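Local coordinates for protein alpha-glucosidase ([Eubacterium] rectale, PDB 6PNR) that probably hydrolyses alpha-glycosides of sulfoquinovose, the sulfonated sugar of sulfolipids, as a member of glycoside hydrolase family 31, at residues A[599-604]-A[642-647]; A[467-472]-A[508-513]; A[622-627]-A[646-651]. All coordinates share one frame; numbering follows the deposited sequence.

Contact 1: residues A[599-604]-A[642-647]; sequences MLIAPV and GYTPAF
In the antiparallel sheet of the family 31 C-terminal domain, Leu600 and Phe647 face each other as a hydrogen-bonded pair on the neighbouring strands 599-601 and 646-649. Leu600 N gives its hydrogen to Phe647 O at 2.8 Å, and Phe647 N returns one to Leu600 O at 2.9 Å. One residue further on, Ile601 and Ala646 make a non-hydrogen-bonded pair, and past it Ala602 N reaches Pro645 O at 3.0 Å. A proline suits the end of the ladder: with no N-H, Pro645 cannot return a bond to Ala602 O, so the pairing closes here on a single bond. Its ring lies instead against the backbone just past the other strand's end, with Pro645 CB 3.2 Å from Ala602 O. Val604 crosses this ring at about a right angle, its CG2 standing 3.9 Å from Pro645 CG.

The two pairs send their side chains to opposite faces. On one face Phe647 has CG anti to its carbonyl carbon (chi1 -51°), which sets the ring with an edge toward Leu600 O, the oxygen lying in the ring plane; Leu600 CD2 also approaches Phe647 CD1, at 4.3 Å. Leu616 and Val614 of strand 611-616 pack against this face. On the other, Ile601 carries its long branch past the small Ala646, so that Ile601 CD1 sits 3.8 Å from Ala646 CB, a fit that suits a beta-branched chain opposite an alanine. Its shorter branch, CG2, meets the methyl of Thr644, whose hydroxyl is hydrogen-bonded to the backbone oxygen of Glu512. Apolar side chains on both faces and a short antiparallel ladder between them are what a buried inner strand pair of a beta-sheet domain looks like.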
ATOM      1  N   MET A 599     -17.786  26.649  26.915  1.00 31.00           N
ATOM      2  CA  MET A 599     -18.651  25.570  26.456  1.00 28.22           C
ATOM      3  C   MET A 599     -17.844  24.351  26.045  1.00 32.63           C
ATOM      4  O   MET A 599     -16.750  24.478  25.489  1.00 31.92           O
ATOM      5  CB  MET A 599     -19.529  25.999  25.275  1.00 34.14           C
ATOM      6  CG  MET A 599     -20.542  27.066  25.600  1.00 33.97           C
ATOM      7  SD  MET A 599     -21.877  27.134  24.375  1.00 36.40           S
ATOM      8  CE  MET A 599     -22.957  25.826  24.973  1.00 34.61           C
ATOM      9  N   LEU A 600     -18.394  23.169  26.321  1.00 28.11           N
ATOM     10  CA  LEU A 600     -17.840  21.917  25.832  1.00 31.52           C
ATOM     11  C   LEU A 600     -18.851  21.294  24.882  1.00 30.58           C
ATOM     12  O   LEU A 600     -20.029  21.158  25.227  1.00 32.64           O
ATOM     13  CB  LEU A 600     -17.505  20.946  26.968  1.00 30.14           C
ATOM     14  CG  LEU A 600     -16.717  19.723  26.477  1.00 32.29           C
ATOM     15  CD1 LEU A 600     -15.721  19.297  27.534  1.00 31.06           C
ATOM     16  CD2 LEU A 600     -17.635  18.530  26.111  1.00 34.71           C
ATOM     17  N   ILE A 601     -18.393  20.944  23.684  1.00 30.18           N
ATOM     18  CA  ILE A 601     -19.234  20.339  22.658  1.00 31.91           C
ATOM     19  C   ILE A 601     -18.681  18.959  22.358  1.00 26.75           C
ATOM     20  O   ILE A 601     -17.477  18.809  22.123  1.00 26.47           O
ATOM     21  CB  ILE A 601     -19.281  21.188  21.375  1.00 30.12           C
ATOM     22  CG1 ILE A 601     -19.445  22.684  21.715  1.00 27.65           C
ATOM     23  CG2 ILE A 601     -20.403  20.677  20.463  1.00 32.77           C
ATOM     24  CD1 ILE A 601     -20.735  23.021  22.505  1.00 28.15           C
ATOM     25  N   ALA A 602     -19.563  17.959  22.370  1.00 29.52           N
ATOM     26  CA  ALA A 602     -19.218  16.566  22.070  1.00 28.73           C
ATOM     27  C   ALA A 602     -20.224  16.047  21.053  1.00 31.46           C
ATOM     28  O   ALA A 602     -21.222  15.418  21.422  1.00 33.24           O
ATOM     29  CB  ALA A 602     -19.229  15.709  23.334  1.00 27.24           C
ATOM     30  N   PRO A 603     -20.006  16.307  19.764  1.00 34.45           N
ATOM     31  CA  PRO A 603     -21.037  15.986  18.764  1.00 26.46           C
ATOM     32  C   PRO A 603     -21.290  14.489  18.630  1.00 28.11           C
ATOM     33  O   PRO A 603     -20.366  13.675  18.651  1.00 28.81           O
ATOM     34  CB  PRO A 603     -20.462  16.569  17.465  1.00 28.96           C
ATOM     35  CG  PRO A 603     -19.552  17.671  17.934  1.00 29.95           C
ATOM     36  CD  PRO A 603     -18.920  17.117  19.194  1.00 30.05           C
ATOM     37  N   VAL A 604     -22.568  14.133  18.489  1.00 28.85           N
ATOM     38  CA  VAL A 604     -22.927  12.784  18.066  1.00 29.16           C
ATOM     39  C   VAL A 604     -22.459  12.598  16.632  1.00 28.83           C
ATOM     40  O   VAL A 604     -22.903  13.311  15.727  1.00 30.87           O
ATOM     41  CB  VAL A 604     -24.438  12.547  18.193  1.00 30.32           C
ATOM     42  CG1 VAL A 604     -24.822  11.175  17.591  1.00 31.31           C
ATOM     43  CG2 VAL A 604     -24.869  12.654  19.664  1.00 27.75           C
ATOM     44  N   GLY A 642     -31.340  16.837  17.477  1.00 32.29           N
ATOM     45  CA  GLY A 642     -31.567  18.230  17.819  1.00 30.68           C
ATOM     46  C   GLY A 642     -31.019  18.650  19.168  1.00 34.88           C
ATOM     47  O   GLY A 642     -31.070  19.840  19.497  1.00 31.35           O
ATOM     48  N   TYR A 643     -30.480  17.725  19.949  1.00 34.93           N
ATOM     49  CA  TYR A 643     -30.030  18.018  21.307  1.00 36.35           C
ATOM     50  C   TYR A 643     -28.552  17.668  21.424  1.00 32.17           C
ATOM     51  O   TYR A 643     -28.174  16.695  22.086  1.00 36.62           O
ATOM     52  CB  TYR A 643     -30.909  17.271  22.316  1.00 35.03           C
ATOM     53  CG  TYR A 643     -32.336  17.763  22.238  1.00 37.35           C
ATOM     54  CD1 TYR A 643     -32.764  18.850  22.998  1.00 35.34           C
ATOM     55  CD2 TYR A 643     -33.246  17.181  21.363  1.00 40.58           C
ATOM     56  CE1 TYR A 643     -34.066  19.322  22.905  1.00 40.66           C
ATOM     57  CE2 TYR A 643     -34.547  17.649  21.268  1.00 39.77           C
ATOM     58  CZ  TYR A 643     -34.950  18.717  22.041  1.00 39.07           C
ATOM     59  OH  TYR A 643     -36.245  19.180  21.946  1.00 41.36           O
ATOM     60  N   THR A 644     -27.719  18.480  20.776  1.00 31.08           N
ATOM     61  CA  THR A 644     -26.277  18.282  20.792  1.00 29.14           C
ATOM     62  C   THR A 644     -25.781  18.093  22.226  1.00 29.28           C
ATOM     63  O   THR A 644     -26.209  18.822  23.125  1.00 34.07           O
ATOM     64  CB  THR A 644     -25.575  19.502  20.181  1.00 30.13           C
ATOM     65  OG1 THR A 644     -26.296  19.937  19.026  1.00 29.32           O
ATOM     66  CG2 THR A 644     -24.137  19.174  19.799  1.00 28.26           C
ATOM     67  N   PRO A 645     -24.880  17.135  22.477  1.00 29.99           N
ATOM     68  CA  PRO A 645     -24.243  17.071  23.796  1.00 31.38           C
ATOM     69  C   PRO A 645     -23.392  18.307  24.044  1.00 29.51           C
ATOM     70  O   PRO A 645     -22.229  18.361  23.638  1.00 32.20           O
ATOM     71  CB  PRO A 645     -23.404  15.790  23.715  1.00 30.12           C
ATOM     72  CG  PRO A 645     -24.130  14.957  22.698  1.00 30.43           C
ATOM     73  CD  PRO A 645     -24.537  15.967  21.658  1.00 28.66           C
ATOM     74  N   ALA A 646     -23.974  19.316  24.687  1.00 30.48           N
ATOM     75  CA  ALA A 646     -23.331  20.610  24.863  1.00 30.14           C
ATOM     76  C   ALA A 646     -23.479  21.051  26.310  1.00 35.70           C
ATOM     77  O   ALA A 646     -24.548  20.901  26.907  1.00 34.48           O
ATOM     78  CB  ALA A 646     -23.930  21.663  23.933  1.00 29.23           C
ATOM     79  N   PHE A 647     -22.398  21.595  26.862  1.00 32.65           N
ATOM     80  CA  PHE A 647     -22.329  21.985  28.263  1.00 35.00           C
ATOM     81  C   PHE A 647     -21.673  23.353  28.341  1.00 35.87           C
ATOM     82  O   PHE A 647     -20.822  23.687  27.513  1.00 33.14           O
ATOM     83  CB  PHE A 647     -21.525  20.958  29.086  1.00 33.39           C
ATOM     84  CG  PHE A 647     -21.986  19.533  28.889  1.00 35.74           C
ATOM     85  CD1 PHE A 647     -21.652  18.830  27.734  1.00 32.74           C
ATOM     86  CD2 PHE A 647     -22.758  18.902  29.848  1.00 35.86           C
ATOM     87  CE1 PHE A 647     -22.094  17.538  27.532  1.00 33.52           C
ATOM     88  CE2 PHE A 647     -23.195  17.600  29.660  1.00 38.88           C
ATOM     89  CZ  PHE A 647     -22.861  16.914  28.495  1.00 35.16           C
TER

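Contact 2: residues A[467-472]-A[508-513]; sequences DGLASV and LRWAEM
Leu469 lies against the indole of Trp510, backbone and side chain together. Leu469 CA stands over one face of the six-membered ring, 3.8 Å from its centroid and 17° off the normal, a CH-pi contact. With CG anti to the backbone N (chi1 -170°), the leucine then runs across the indole toward the other helix, and its fork lets CD1 touch the helix backbone, 3.5 Å from Trp510 N, while CD2 turns to Met513. Val472, one turn further along helix 469-481, puts CG2 at 3.5 Å from Trp510 CZ2.

Met513 reaches in alongside Leu469 and Val472. Its chain stretches out and bends only at the last torsion (chi3 75°), so that Met513 CE comes 3.7 Å from Leu469 CD2 while also touching Val472 CG1. The thioether is pliant enough to meet two branched neighbours at once.

In the second shell, the rotation of the indole is fixed by a hydrogen bond between Trp510 NE1 and the hydroxyl of Ser489, which satisfies its buried N-H; the side chain of Trp510 is about 12 Å from the bound inhibitor. Just before Leu469 in the chain, Gly468 O takes bonds from both the backbone N and the hydroxyl of Ser471, the latter with Ser471 OG at 2.8 Å. On helix 504-514 Arg509 NH1 forms a salt bridge to Glu512 OE2 at 2.7 Å; OE2 lies in the guanidinium plane and is met on its syn side, the donor somewhat out of the carboxylate plane. Arg509 also bonds Ala639 O, and Glu512 OE1 takes the backbone N of Gly642. Leu508 and Ala511 turn instead to helix 538-568.

The interface itself is therefore apolar, held by close packing and the CH-pi contact, with the polar ends satisfied outside it.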
ATOM      1  N   ASP A 467     -13.839   9.734   7.027  1.00 25.35           N
ATOM      2  CA  ASP A 467     -14.257  10.709   6.025  1.00 24.66           C
ATOM      3  C   ASP A 467     -15.673  11.248   6.224  1.00 27.22           C
ATOM      4  O   ASP A 467     -16.227  11.832   5.286  1.00 25.78           O
ATOM      5  CB  ASP A 467     -14.154  10.123   4.601  1.00 25.23           C
ATOM      6  CG  ASP A 467     -14.004  11.200   3.537  1.00 29.66           C
ATOM      7  OD1 ASP A 467     -13.584  12.336   3.883  1.00 29.62           O
ATOM      8  OD2 ASP A 467     -14.301  10.913   2.351  1.00 29.30           O
ATOM      9  N   GLY A 468     -16.267  11.101   7.405  1.00 24.27           N
ATOM     10  CA  GLY A 468     -17.588  11.644   7.638  1.00 22.52           C
ATOM     11  C   GLY A 468     -17.589  12.762   8.658  1.00 25.56           C
ATOM     12  O   GLY A 468     -16.583  13.456   8.833  1.00 25.85           O
ATOM     13  N   LEU A 469     -18.716  12.902   9.367  1.00 26.47           N
ATOM     14  CA  LEU A 469     -18.937  14.028  10.262  1.00 23.32           C
ATOM     15  C   LEU A 469     -17.814  14.163  11.285  1.00 26.96           C
ATOM     16  O   LEU A 469     -17.319  15.267  11.535  1.00 23.54           O
ATOM     17  CB  LEU A 469     -20.306  13.867  10.945  1.00 23.80           C
ATOM     18  CG  LEU A 469     -20.953  14.990  11.774  1.00 28.33           C
ATOM     19  CD1 LEU A 469     -22.461  14.758  11.842  1.00 26.00           C
ATOM     20  CD2 LEU A 469     -20.389  15.096  13.193  1.00 25.69           C
ATOM     21  N   ALA A 470     -17.365  13.047  11.853  1.00 26.68           N
ATOM     22  CA  ALA A 470     -16.395  13.116  12.941  1.00 26.71           C
ATOM     23  C   ALA A 470     -15.069  13.734  12.494  1.00 27.11           C
ATOM     24  O   ALA A 470     -14.393  14.385  13.297  1.00 25.98           O
ATOM     25  CB  ALA A 470     -16.168  11.721  13.518  1.00 28.51           C
ATOM     26  N   SER A 471     -14.690  13.565  11.224  1.00 23.95           N
ATOM     27  CA  SER A 471     -13.380  14.037  10.781  1.00 22.34           C
ATOM     28  C   SER A 471     -13.328  15.556  10.733  1.00 21.16           C
ATOM     29  O   SER A 471     -12.236  16.131  10.789  1.00 25.28           O
ATOM     30  CB  SER A 471     -13.012  13.424   9.413  1.00 23.43           C
ATOM     31  OG  SER A 471     -13.887  13.859   8.379  1.00 26.59           O
ATOM     32  N   VAL A 472     -14.490  16.205  10.665  1.00 20.45           N
ATOM     33  CA  VAL A 472     -14.575  17.657  10.758  1.00 23.90           C
ATOM     34  C   VAL A 472     -14.025  18.151  12.096  1.00 25.73           C
ATOM     35  O   VAL A 472     -13.350  19.189  12.167  1.00 24.81           O
ATOM     36  CB  VAL A 472     -16.035  18.096  10.563  1.00 29.13           C
ATOM     37  CG1 VAL A 472     -16.193  19.591  10.904  1.00 26.63           C
ATOM     38  CG2 VAL A 472     -16.519  17.745   9.143  1.00 27.18           C
ATOM     39  N   LEU A 508     -29.126  16.396   9.752  1.00 21.49           N
ATOM     40  CA  LEU A 508     -29.536  17.018  11.007  1.00 26.50           C
ATOM     41  C   LEU A 508     -28.450  16.911  12.075  1.00 25.27           C
ATOM     42  O   LEU A 508     -28.214  17.874  12.814  1.00 26.57           O
ATOM     43  CB  LEU A 508     -30.845  16.397  11.494  1.00 26.98           C
ATOM     44  CG  LEU A 508     -32.056  16.797  10.645  1.00 28.66           C
ATOM     45  CD1 LEU A 508     -33.260  15.956  11.026  1.00 29.92           C
ATOM     46  CD2 LEU A 508     -32.347  18.285  10.802  1.00 34.45           C
ATOM     47  N   ARG A 509     -27.789  15.752  12.186  1.00 24.77           N
ATOM     48  CA  ARG A 509     -26.662  15.631  13.113  1.00 26.13           C
ATOM     49  C   ARG A 509     -25.542  16.598  12.750  1.00 29.28           C
ATOM     50  O   ARG A 509     -24.875  17.138  13.638  1.00 28.03           O
ATOM     51  CB  ARG A 509     -26.113  14.199  13.133  1.00 28.38           C
ATOM     52  CG  ARG A 509     -26.956  13.196  13.917  1.00 29.43           C
ATOM     53  CD  ARG A 509     -27.073  13.592  15.402  1.00 30.84           C
ATOM     54  NE  ARG A 509     -27.741  12.523  16.141  1.00 30.92           N
ATOM     55  CZ  ARG A 509     -28.260  12.636  17.359  1.00 35.78           C
ATOM     56  NH1 ARG A 509     -28.205  13.788  18.017  1.00 27.95           N
ATOM     57  NH2 ARG A 509     -28.844  11.578  17.919  1.00 35.67           N
ATOM     58  N   TRP A 510     -25.291  16.799  11.449  1.00 25.32           N
ATOM     59  CA  TRP A 510     -24.259  17.756  11.048  1.00 23.69           C
ATOM     60  C   TRP A 510     -24.665  19.185  11.389  1.00 23.23           C
ATOM     61  O   TRP A 510     -23.835  19.982  11.842  1.00 26.12           O
ATOM     62  CB  TRP A 510     -23.976  17.628   9.547  1.00 23.88           C
ATOM     63  CG  TRP A 510     -22.509  17.807   9.133  1.00 25.00           C
ATOM     64  CD1 TRP A 510     -21.711  18.897   9.344  1.00 24.34           C
ATOM     65  CD2 TRP A 510     -21.718  16.869   8.382  1.00 26.62           C
ATOM     66  NE1 TRP A 510     -20.458  18.683   8.791  1.00 24.66           N
ATOM     67  CE2 TRP A 510     -20.445  17.449   8.190  1.00 21.14           C
ATOM     68  CE3 TRP A 510     -21.960  15.581   7.876  1.00 24.98           C
ATOM     69  CZ2 TRP A 510     -19.415  16.786   7.519  1.00 23.03           C
ATOM     70  CZ3 TRP A 510     -20.938  14.922   7.205  1.00 23.47           C
ATOM     71  CH2 TRP A 510     -19.679  15.530   7.032  1.00 24.45           C
ATOM     72  N   ALA A 511     -25.934  19.536  11.174  1.00 24.66           N
ATOM     73  CA  ALA A 511     -26.368  20.901  11.453  1.00 26.90           C
ATOM     74  C   ALA A 511     -26.303  21.224  12.951  1.00 28.00           C
ATOM     75  O   ALA A 511     -25.992  22.361  13.333  1.00 25.33           O
ATOM     76  CB  ALA A 511     -27.774  21.114  10.901  1.00 27.38           C
ATOM     77  N   GLU A 512     -26.586  20.243  13.814  1.00 22.47           N
ATOM     78  CA  GLU A 512     -26.591  20.506  15.253  1.00 25.83           C
ATOM     79  C   GLU A 512     -25.178  20.627  15.820  1.00 29.94           C
ATOM     80  O   GLU A 512     -25.009  21.166  16.925  1.00 29.70           O
ATOM     81  CB  GLU A 512     -27.383  19.419  16.001  1.00 25.16           C
ATOM     82  CG  GLU A 512     -26.634  18.123  16.284  1.00 27.51           C
ATOM     83  CD  GLU A 512     -27.540  17.017  16.839  1.00 33.71           C
ATOM     84  OE1 GLU A 512     -28.704  16.910  16.395  1.00 34.53           O
ATOM     85  OE2 GLU A 512     -27.086  16.253  17.718  1.00 29.21           O
ATOM     86  N   MET A 513     -24.168  20.155  15.088  1.00 26.17           N
ATOM     87  CA  MET A 513     -22.782  20.495  15.402  1.00 26.50           C
ATOM     88  C   MET A 513     -22.427  21.873  14.867  1.00 29.99           C
ATOM     89  O   MET A 513     -21.812  22.688  15.577  1.00 27.29           O
ATOM     90  CB  MET A 513     -21.829  19.449  14.811  1.00 23.88           C
ATOM     91  CG  MET A 513     -20.372  19.920  14.747  1.00 24.06           C
ATOM     92  SD  MET A 513     -19.192  18.662  14.212  1.00 29.69           S
ATOM     93  CE  MET A 513     -19.548  18.606  12.449  1.00 29.70           C
TER

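Contact 3: residues A[622-627]-A[646-651]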
ATOM      1  N   VAL A 622     -22.916  22.771  33.221  1.00 37.79           N
ATOM      2  CA  VAL A 622     -24.368  22.714  33.095  1.00 31.74           C
ATOM      3  C   VAL A 622     -24.695  22.177  31.707  1.00 36.77           C
ATOM      4  O   VAL A 622     -24.288  22.772  30.705  1.00 37.92           O
ATOM      5  CB  VAL A 622     -25.027  24.089  33.297  1.00 34.37           C
ATOM      6  CG1 VAL A 622     -26.550  23.950  33.215  1.00 40.92           C
ATOM      7  CG2 VAL A 622     -24.597  24.720  34.634  1.00 42.15           C
ATOM      8  N   HIS A 623     -25.423  21.062  31.647  1.00 36.47           N
ATOM      9  CA  HIS A 623     -25.912  20.546  30.371  1.00 38.39           C
ATOM     10  C   HIS A 623     -26.905  21.529  29.760  1.00 38.61           C
ATOM     11  O   HIS A 623     -27.864  21.946  30.417  1.00 37.88           O
ATOM     12  CB  HIS A 623     -26.562  19.179  30.566  1.00 38.59           C
ATOM     13  CG  HIS A 623     -27.017  18.538  29.295  1.00 40.00           C
ATOM     14  ND1 HIS A 623     -28.341  18.272  29.029  1.00 42.03           N
ATOM     15  CD2 HIS A 623     -26.321  18.101  28.216  1.00 41.17           C
ATOM     16  CE1 HIS A 623     -28.445  17.700  27.841  1.00 45.90           C
ATOM     17  NE2 HIS A 623     -27.234  17.585  27.326  1.00 38.54           N
ATOM     18  N   LEU A 624     -26.676  21.898  28.495  1.00 38.11           N
ATOM     19  CA  LEU A 624     -27.370  23.050  27.920  1.00 37.33           C
ATOM     20  C   LEU A 624     -28.878  22.842  27.856  1.00 35.19           C
ATOM     21  O   LEU A 624     -29.651  23.766  28.138  1.00 39.49           O
ATOM     22  CB  LEU A 624     -26.820  23.354  26.523  1.00 38.38           C
ATOM     23  CG  LEU A 624     -27.553  24.446  25.735  1.00 34.12           C
ATOM     24  CD1 LEU A 624     -27.452  25.804  26.446  1.00 34.84           C
ATOM     25  CD2 LEU A 624     -26.998  24.540  24.318  1.00 35.02           C
ATOM     26  N   TRP A 625     -29.322  21.651  27.457  1.00 34.87           N
ATOM     27  CA  TRP A 625     -30.740  21.444  27.188  1.00 38.43           C
ATOM     28  C   TRP A 625     -31.549  21.119  28.440  1.00 41.86           C
ATOM     29  O   TRP A 625     -32.757  21.397  28.474  1.00 41.08           O
ATOM     30  CB  TRP A 625     -30.923  20.330  26.140  1.00 36.51           C
ATOM     31  CG  TRP A 625     -30.021  20.500  24.931  1.00 34.80           C
ATOM     32  CD1 TRP A 625     -28.973  19.698  24.567  1.00 33.32           C
ATOM     33  CD2 TRP A 625     -30.077  21.552  23.950  1.00 31.36           C
ATOM     34  NE1 TRP A 625     -28.383  20.178  23.420  1.00 32.09           N
ATOM     35  CE2 TRP A 625     -29.041  21.313  23.021  1.00 33.32           C
ATOM     36  CE3 TRP A 625     -30.904  22.666  23.765  1.00 33.63           C
ATOM     37  CZ2 TRP A 625     -28.810  22.157  21.918  1.00 29.09           C
ATOM     38  CZ3 TRP A 625     -30.675  23.500  22.677  1.00 33.78           C
ATOM     39  CH2 TRP A 625     -29.632  23.240  21.769  1.00 30.44           C
ATOM     40  N   THR A 626     -30.922  20.545  29.470  1.00 41.82           N
ATOM     41  CA  THR A 626     -31.650  20.149  30.669  1.00 40.78           C
ATOM     42  C   THR A 626     -31.368  21.007  31.890  1.00 47.85           C
ATOM     43  O   THR A 626     -32.212  21.057  32.787  1.00 41.21           O
ATOM     44  CB  THR A 626     -31.347  18.687  31.029  1.00 47.51           C
ATOM     45  OG1 THR A 626     -29.934  18.516  31.224  1.00 43.26           O
ATOM     46  CG2 THR A 626     -31.835  17.756  29.925  1.00 40.44           C
ATOM     47  N   GLY A 627     -30.226  21.690  31.946  1.00 43.14           N
ATOM     48  CA  GLY A 627     -29.838  22.415  33.135  1.00 45.75           C
ATOM     49  C   GLY A 627     -29.173  21.574  34.203  1.00 46.48           C
ATOM     50  O   GLY A 627     -28.753  22.126  35.227  1.00 52.14           O
ATOM     51  N   ALA A 646     -23.974  19.316  24.687  1.00 30.48           N
ATOM     52  CA  ALA A 646     -23.331  20.610  24.863  1.00 30.14           C
ATOM     53  C   ALA A 646     -23.479  21.051  26.310  1.00 35.70           C
ATOM     54  O   ALA A 646     -24.548  20.901  26.907  1.00 34.48           O
ATOM     55  CB  ALA A 646     -23.930  21.663  23.933  1.00 29.23           C
ATOM     56  N   PHE A 647     -22.398  21.595  26.862  1.00 32.65           N
ATOM     57  CA  PHE A 647     -22.329  21.985  28.263  1.00 35.00           C
ATOM     58  C   PHE A 647     -21.673  23.353  28.341  1.00 35.87           C
ATOM     59  O   PHE A 647     -20.822  23.687  27.513  1.00 33.14           O
ATOM     60  CB  PHE A 647     -21.525  20.958  29.086  1.00 33.39           C
ATOM     61  CG  PHE A 647     -21.986  19.533  28.889  1.00 35.74           C
ATOM     62  CD1 PHE A 647     -21.652  18.830  27.734  1.00 32.74           C
ATOM     63  CD2 PHE A 647     -22.758  18.902  29.848  1.00 35.86           C
ATOM     64  CE1 PHE A 647     -22.094  17.538  27.532  1.00 33.52           C
ATOM     65  CE2 PHE A 647     -23.195  17.600  29.660  1.00 38.88           C
ATOM     66  CZ  PHE A 647     -22.861  16.914  28.495  1.00 35.16           C
ATOM     67  N   TYR A 648     -22.076  24.148  29.329  1.00 36.31           N
ATOM     68  CA  TYR A 648     -21.413  25.418  29.578  1.00 36.72           C
ATOM     69  C   TYR A 648     -20.966  25.500  31.035  1.00 40.97           C
ATOM     70  O   TYR A 648     -21.521  24.840  31.917  1.00 37.03           O
ATOM     71  CB  TYR A 648     -22.305  26.631  29.220  1.00 33.72           C
ATOM     72  CG  TYR A 648     -23.574  26.778  30.020  1.00 41.30           C
ATOM     73  CD1 TYR A 648     -23.609  27.529  31.197  1.00 42.63           C
ATOM     74  CD2 TYR A 648     -24.755  26.194  29.581  1.00 37.49           C
ATOM     75  CE1 TYR A 648     -24.795  27.664  31.922  1.00 39.52           C
ATOM     76  CE2 TYR A 648     -25.925  26.324  30.284  1.00 40.47           C
ATOM     77  CZ  TYR A 648     -25.947  27.058  31.452  1.00 45.01           C
ATOM     78  OH  TYR A 648     -27.135  27.169  32.133  1.00 45.88           O
ATOM     79  N   ARG A 649     -19.937  26.314  31.264  1.00 34.08           N
ATOM     80  CA  ARG A 649     -19.448  26.571  32.614  1.00 41.83           C
ATOM     81  C   ARG A 649     -20.491  27.331  33.424  1.00 34.43           C
ATOM     82  O   ARG A 649     -21.008  28.360  32.976  1.00 37.23           O
ATOM     83  CB  ARG A 649     -18.150  27.371  32.558  1.00 40.49           C
ATOM     84  CG  ARG A 649     -16.978  26.627  31.941  1.00 37.01           C
ATOM     85  CD  ARG A 649     -15.720  27.505  31.946  1.00 37.31           C
ATOM     86  NE  ARG A 649     -15.497  28.123  33.246  1.00 55.63           N
ATOM     87  CZ  ARG A 649     -15.611  29.428  33.492  1.00 53.73           C
ATOM     88  NH1 ARG A 649     -15.927  30.276  32.516  1.00 51.57           N
ATOM     89  NH2 ARG A 649     -15.399  29.884  34.720  1.00 61.77           N
ATOM     90  N   LYS A 650     -20.799  26.821  34.622  1.00 38.68           N
ATOM     91  CA  LYS A 650     -21.832  27.439  35.456  1.00 43.52           C
ATOM     92  C   LYS A 650     -21.557  28.919  35.702  1.00 44.01           C
ATOM     93  O   LYS A 650     -22.484  29.738  35.714  1.00 39.49           O
ATOM     94  CB  LYS A 650     -21.947  26.702  36.789  1.00 47.46           C
ATOM     95  CG  LYS A 650     -22.980  27.303  37.741  1.00 50.25           C
ATOM     96  CD  LYS A 650     -23.115  26.449  38.998  1.00 56.48           C
ATOM     97  CE  LYS A 650     -24.298  26.892  39.861  1.00 58.46           C
ATOM     98  NZ  LYS A 650     -24.499  25.978  41.030  1.00 60.66           N
ATOM     99  N   ASN A 651     -20.289  29.288  35.876  1.00 42.32           N
ATOM    100  CA  ASN A 651     -19.919  30.660  36.185  1.00 47.55           C
ATOM    101  C   ASN A 651     -19.620  31.488  34.943  1.00 51.87           C
ATOM    102  O   ASN A 651     -18.976  32.539  35.055  1.00 43.55           O
ATOM    103  CB  ASN A 651     -18.720  30.670  37.130  1.00 54.89           C
ATOM    104  CG  ASN A 651     -19.013  29.951  38.432  1.00 68.69           C
ATOM    105  OD1 ASN A 651     -20.119  30.057  38.974  1.00 65.92           O
ATOM    106  ND2 ASN A 651     -18.034  29.196  38.931  1.00 70.86           N
TER
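Val622 and Tyr648 pair across an antiparallel sheet, strand 621-623 running beside strand 646-649 in the C-terminal domain. Val622 N bonds Tyr648 O at 2.8 Å and Tyr648 N bonds Val622 O in return; a third bond, Leu624 N to Ala646 O, continues the ladder as the first strand turns away.

Tyr648 is the side chain to follow. Its CB lies near Met599 of the adjoining strand. The first torsion sets CG between the backbone N and the carbonyl carbon (chi1 63°), and this swings the ring over the strand of Val622. CD2 passes Val622 O at 3.6 Å and comes near Leu624 CD1. At CE1 and CZ the ring face receives the valine: Val622 CB is 3.8 Å from the Tyr648 ring centroid, a CH-pi contact for which a compact beta-branched residue is well shaped. At the tip, Tyr648 OH touches Val622 CG1 at 3.4 Å and makes a weak bond to Arg662 of helix 655-665, from which Phe658 also meets the ring. With the ring cut back to an alanine, Val622 and Leu624 would probably lose their aromatic cover and a gap would open toward that helix.

Val622 CG2, the other branch, rests against Lys650 CB, while the lysine's amino group goes on to Glu629. On the opposite face of the sheet His623 crosses Phe647 obliquely, planes at 55°, with His623 CD2 over the phenyl face, 3.5 Å from Phe647 CE2. Val637 of strand 633-638 touches both rings. An imidazole suits this place because its carbon edge can lie on an apolar ring while its nitrogen turns back to the chain: His623 ND1 is hydrogen-bonded to Thr626 OG1 at 2.7 Å.

Following the chain from the N terminus, contact 2 comes first, closing a loop of 35 residues within the TIM-barrel domain by packing helix 469-481 on helix 504-514. Contacts 1 and 3 come later, in the C-terminal domain. Contact 3 starts inside the span of contact 1, and both end on strand 646-649, which shares Ala646 and Phe647 between them and so lies between strands 599-601 and 621-623. A side chain ties the two together as well, Trp625 NE1 bonding Thr644 O. Contact 1 also meets contact 2 at helix 504-514, joining the C-terminal sheet to the barrel domain, whereas contact 3 touches contact 2 nowhere.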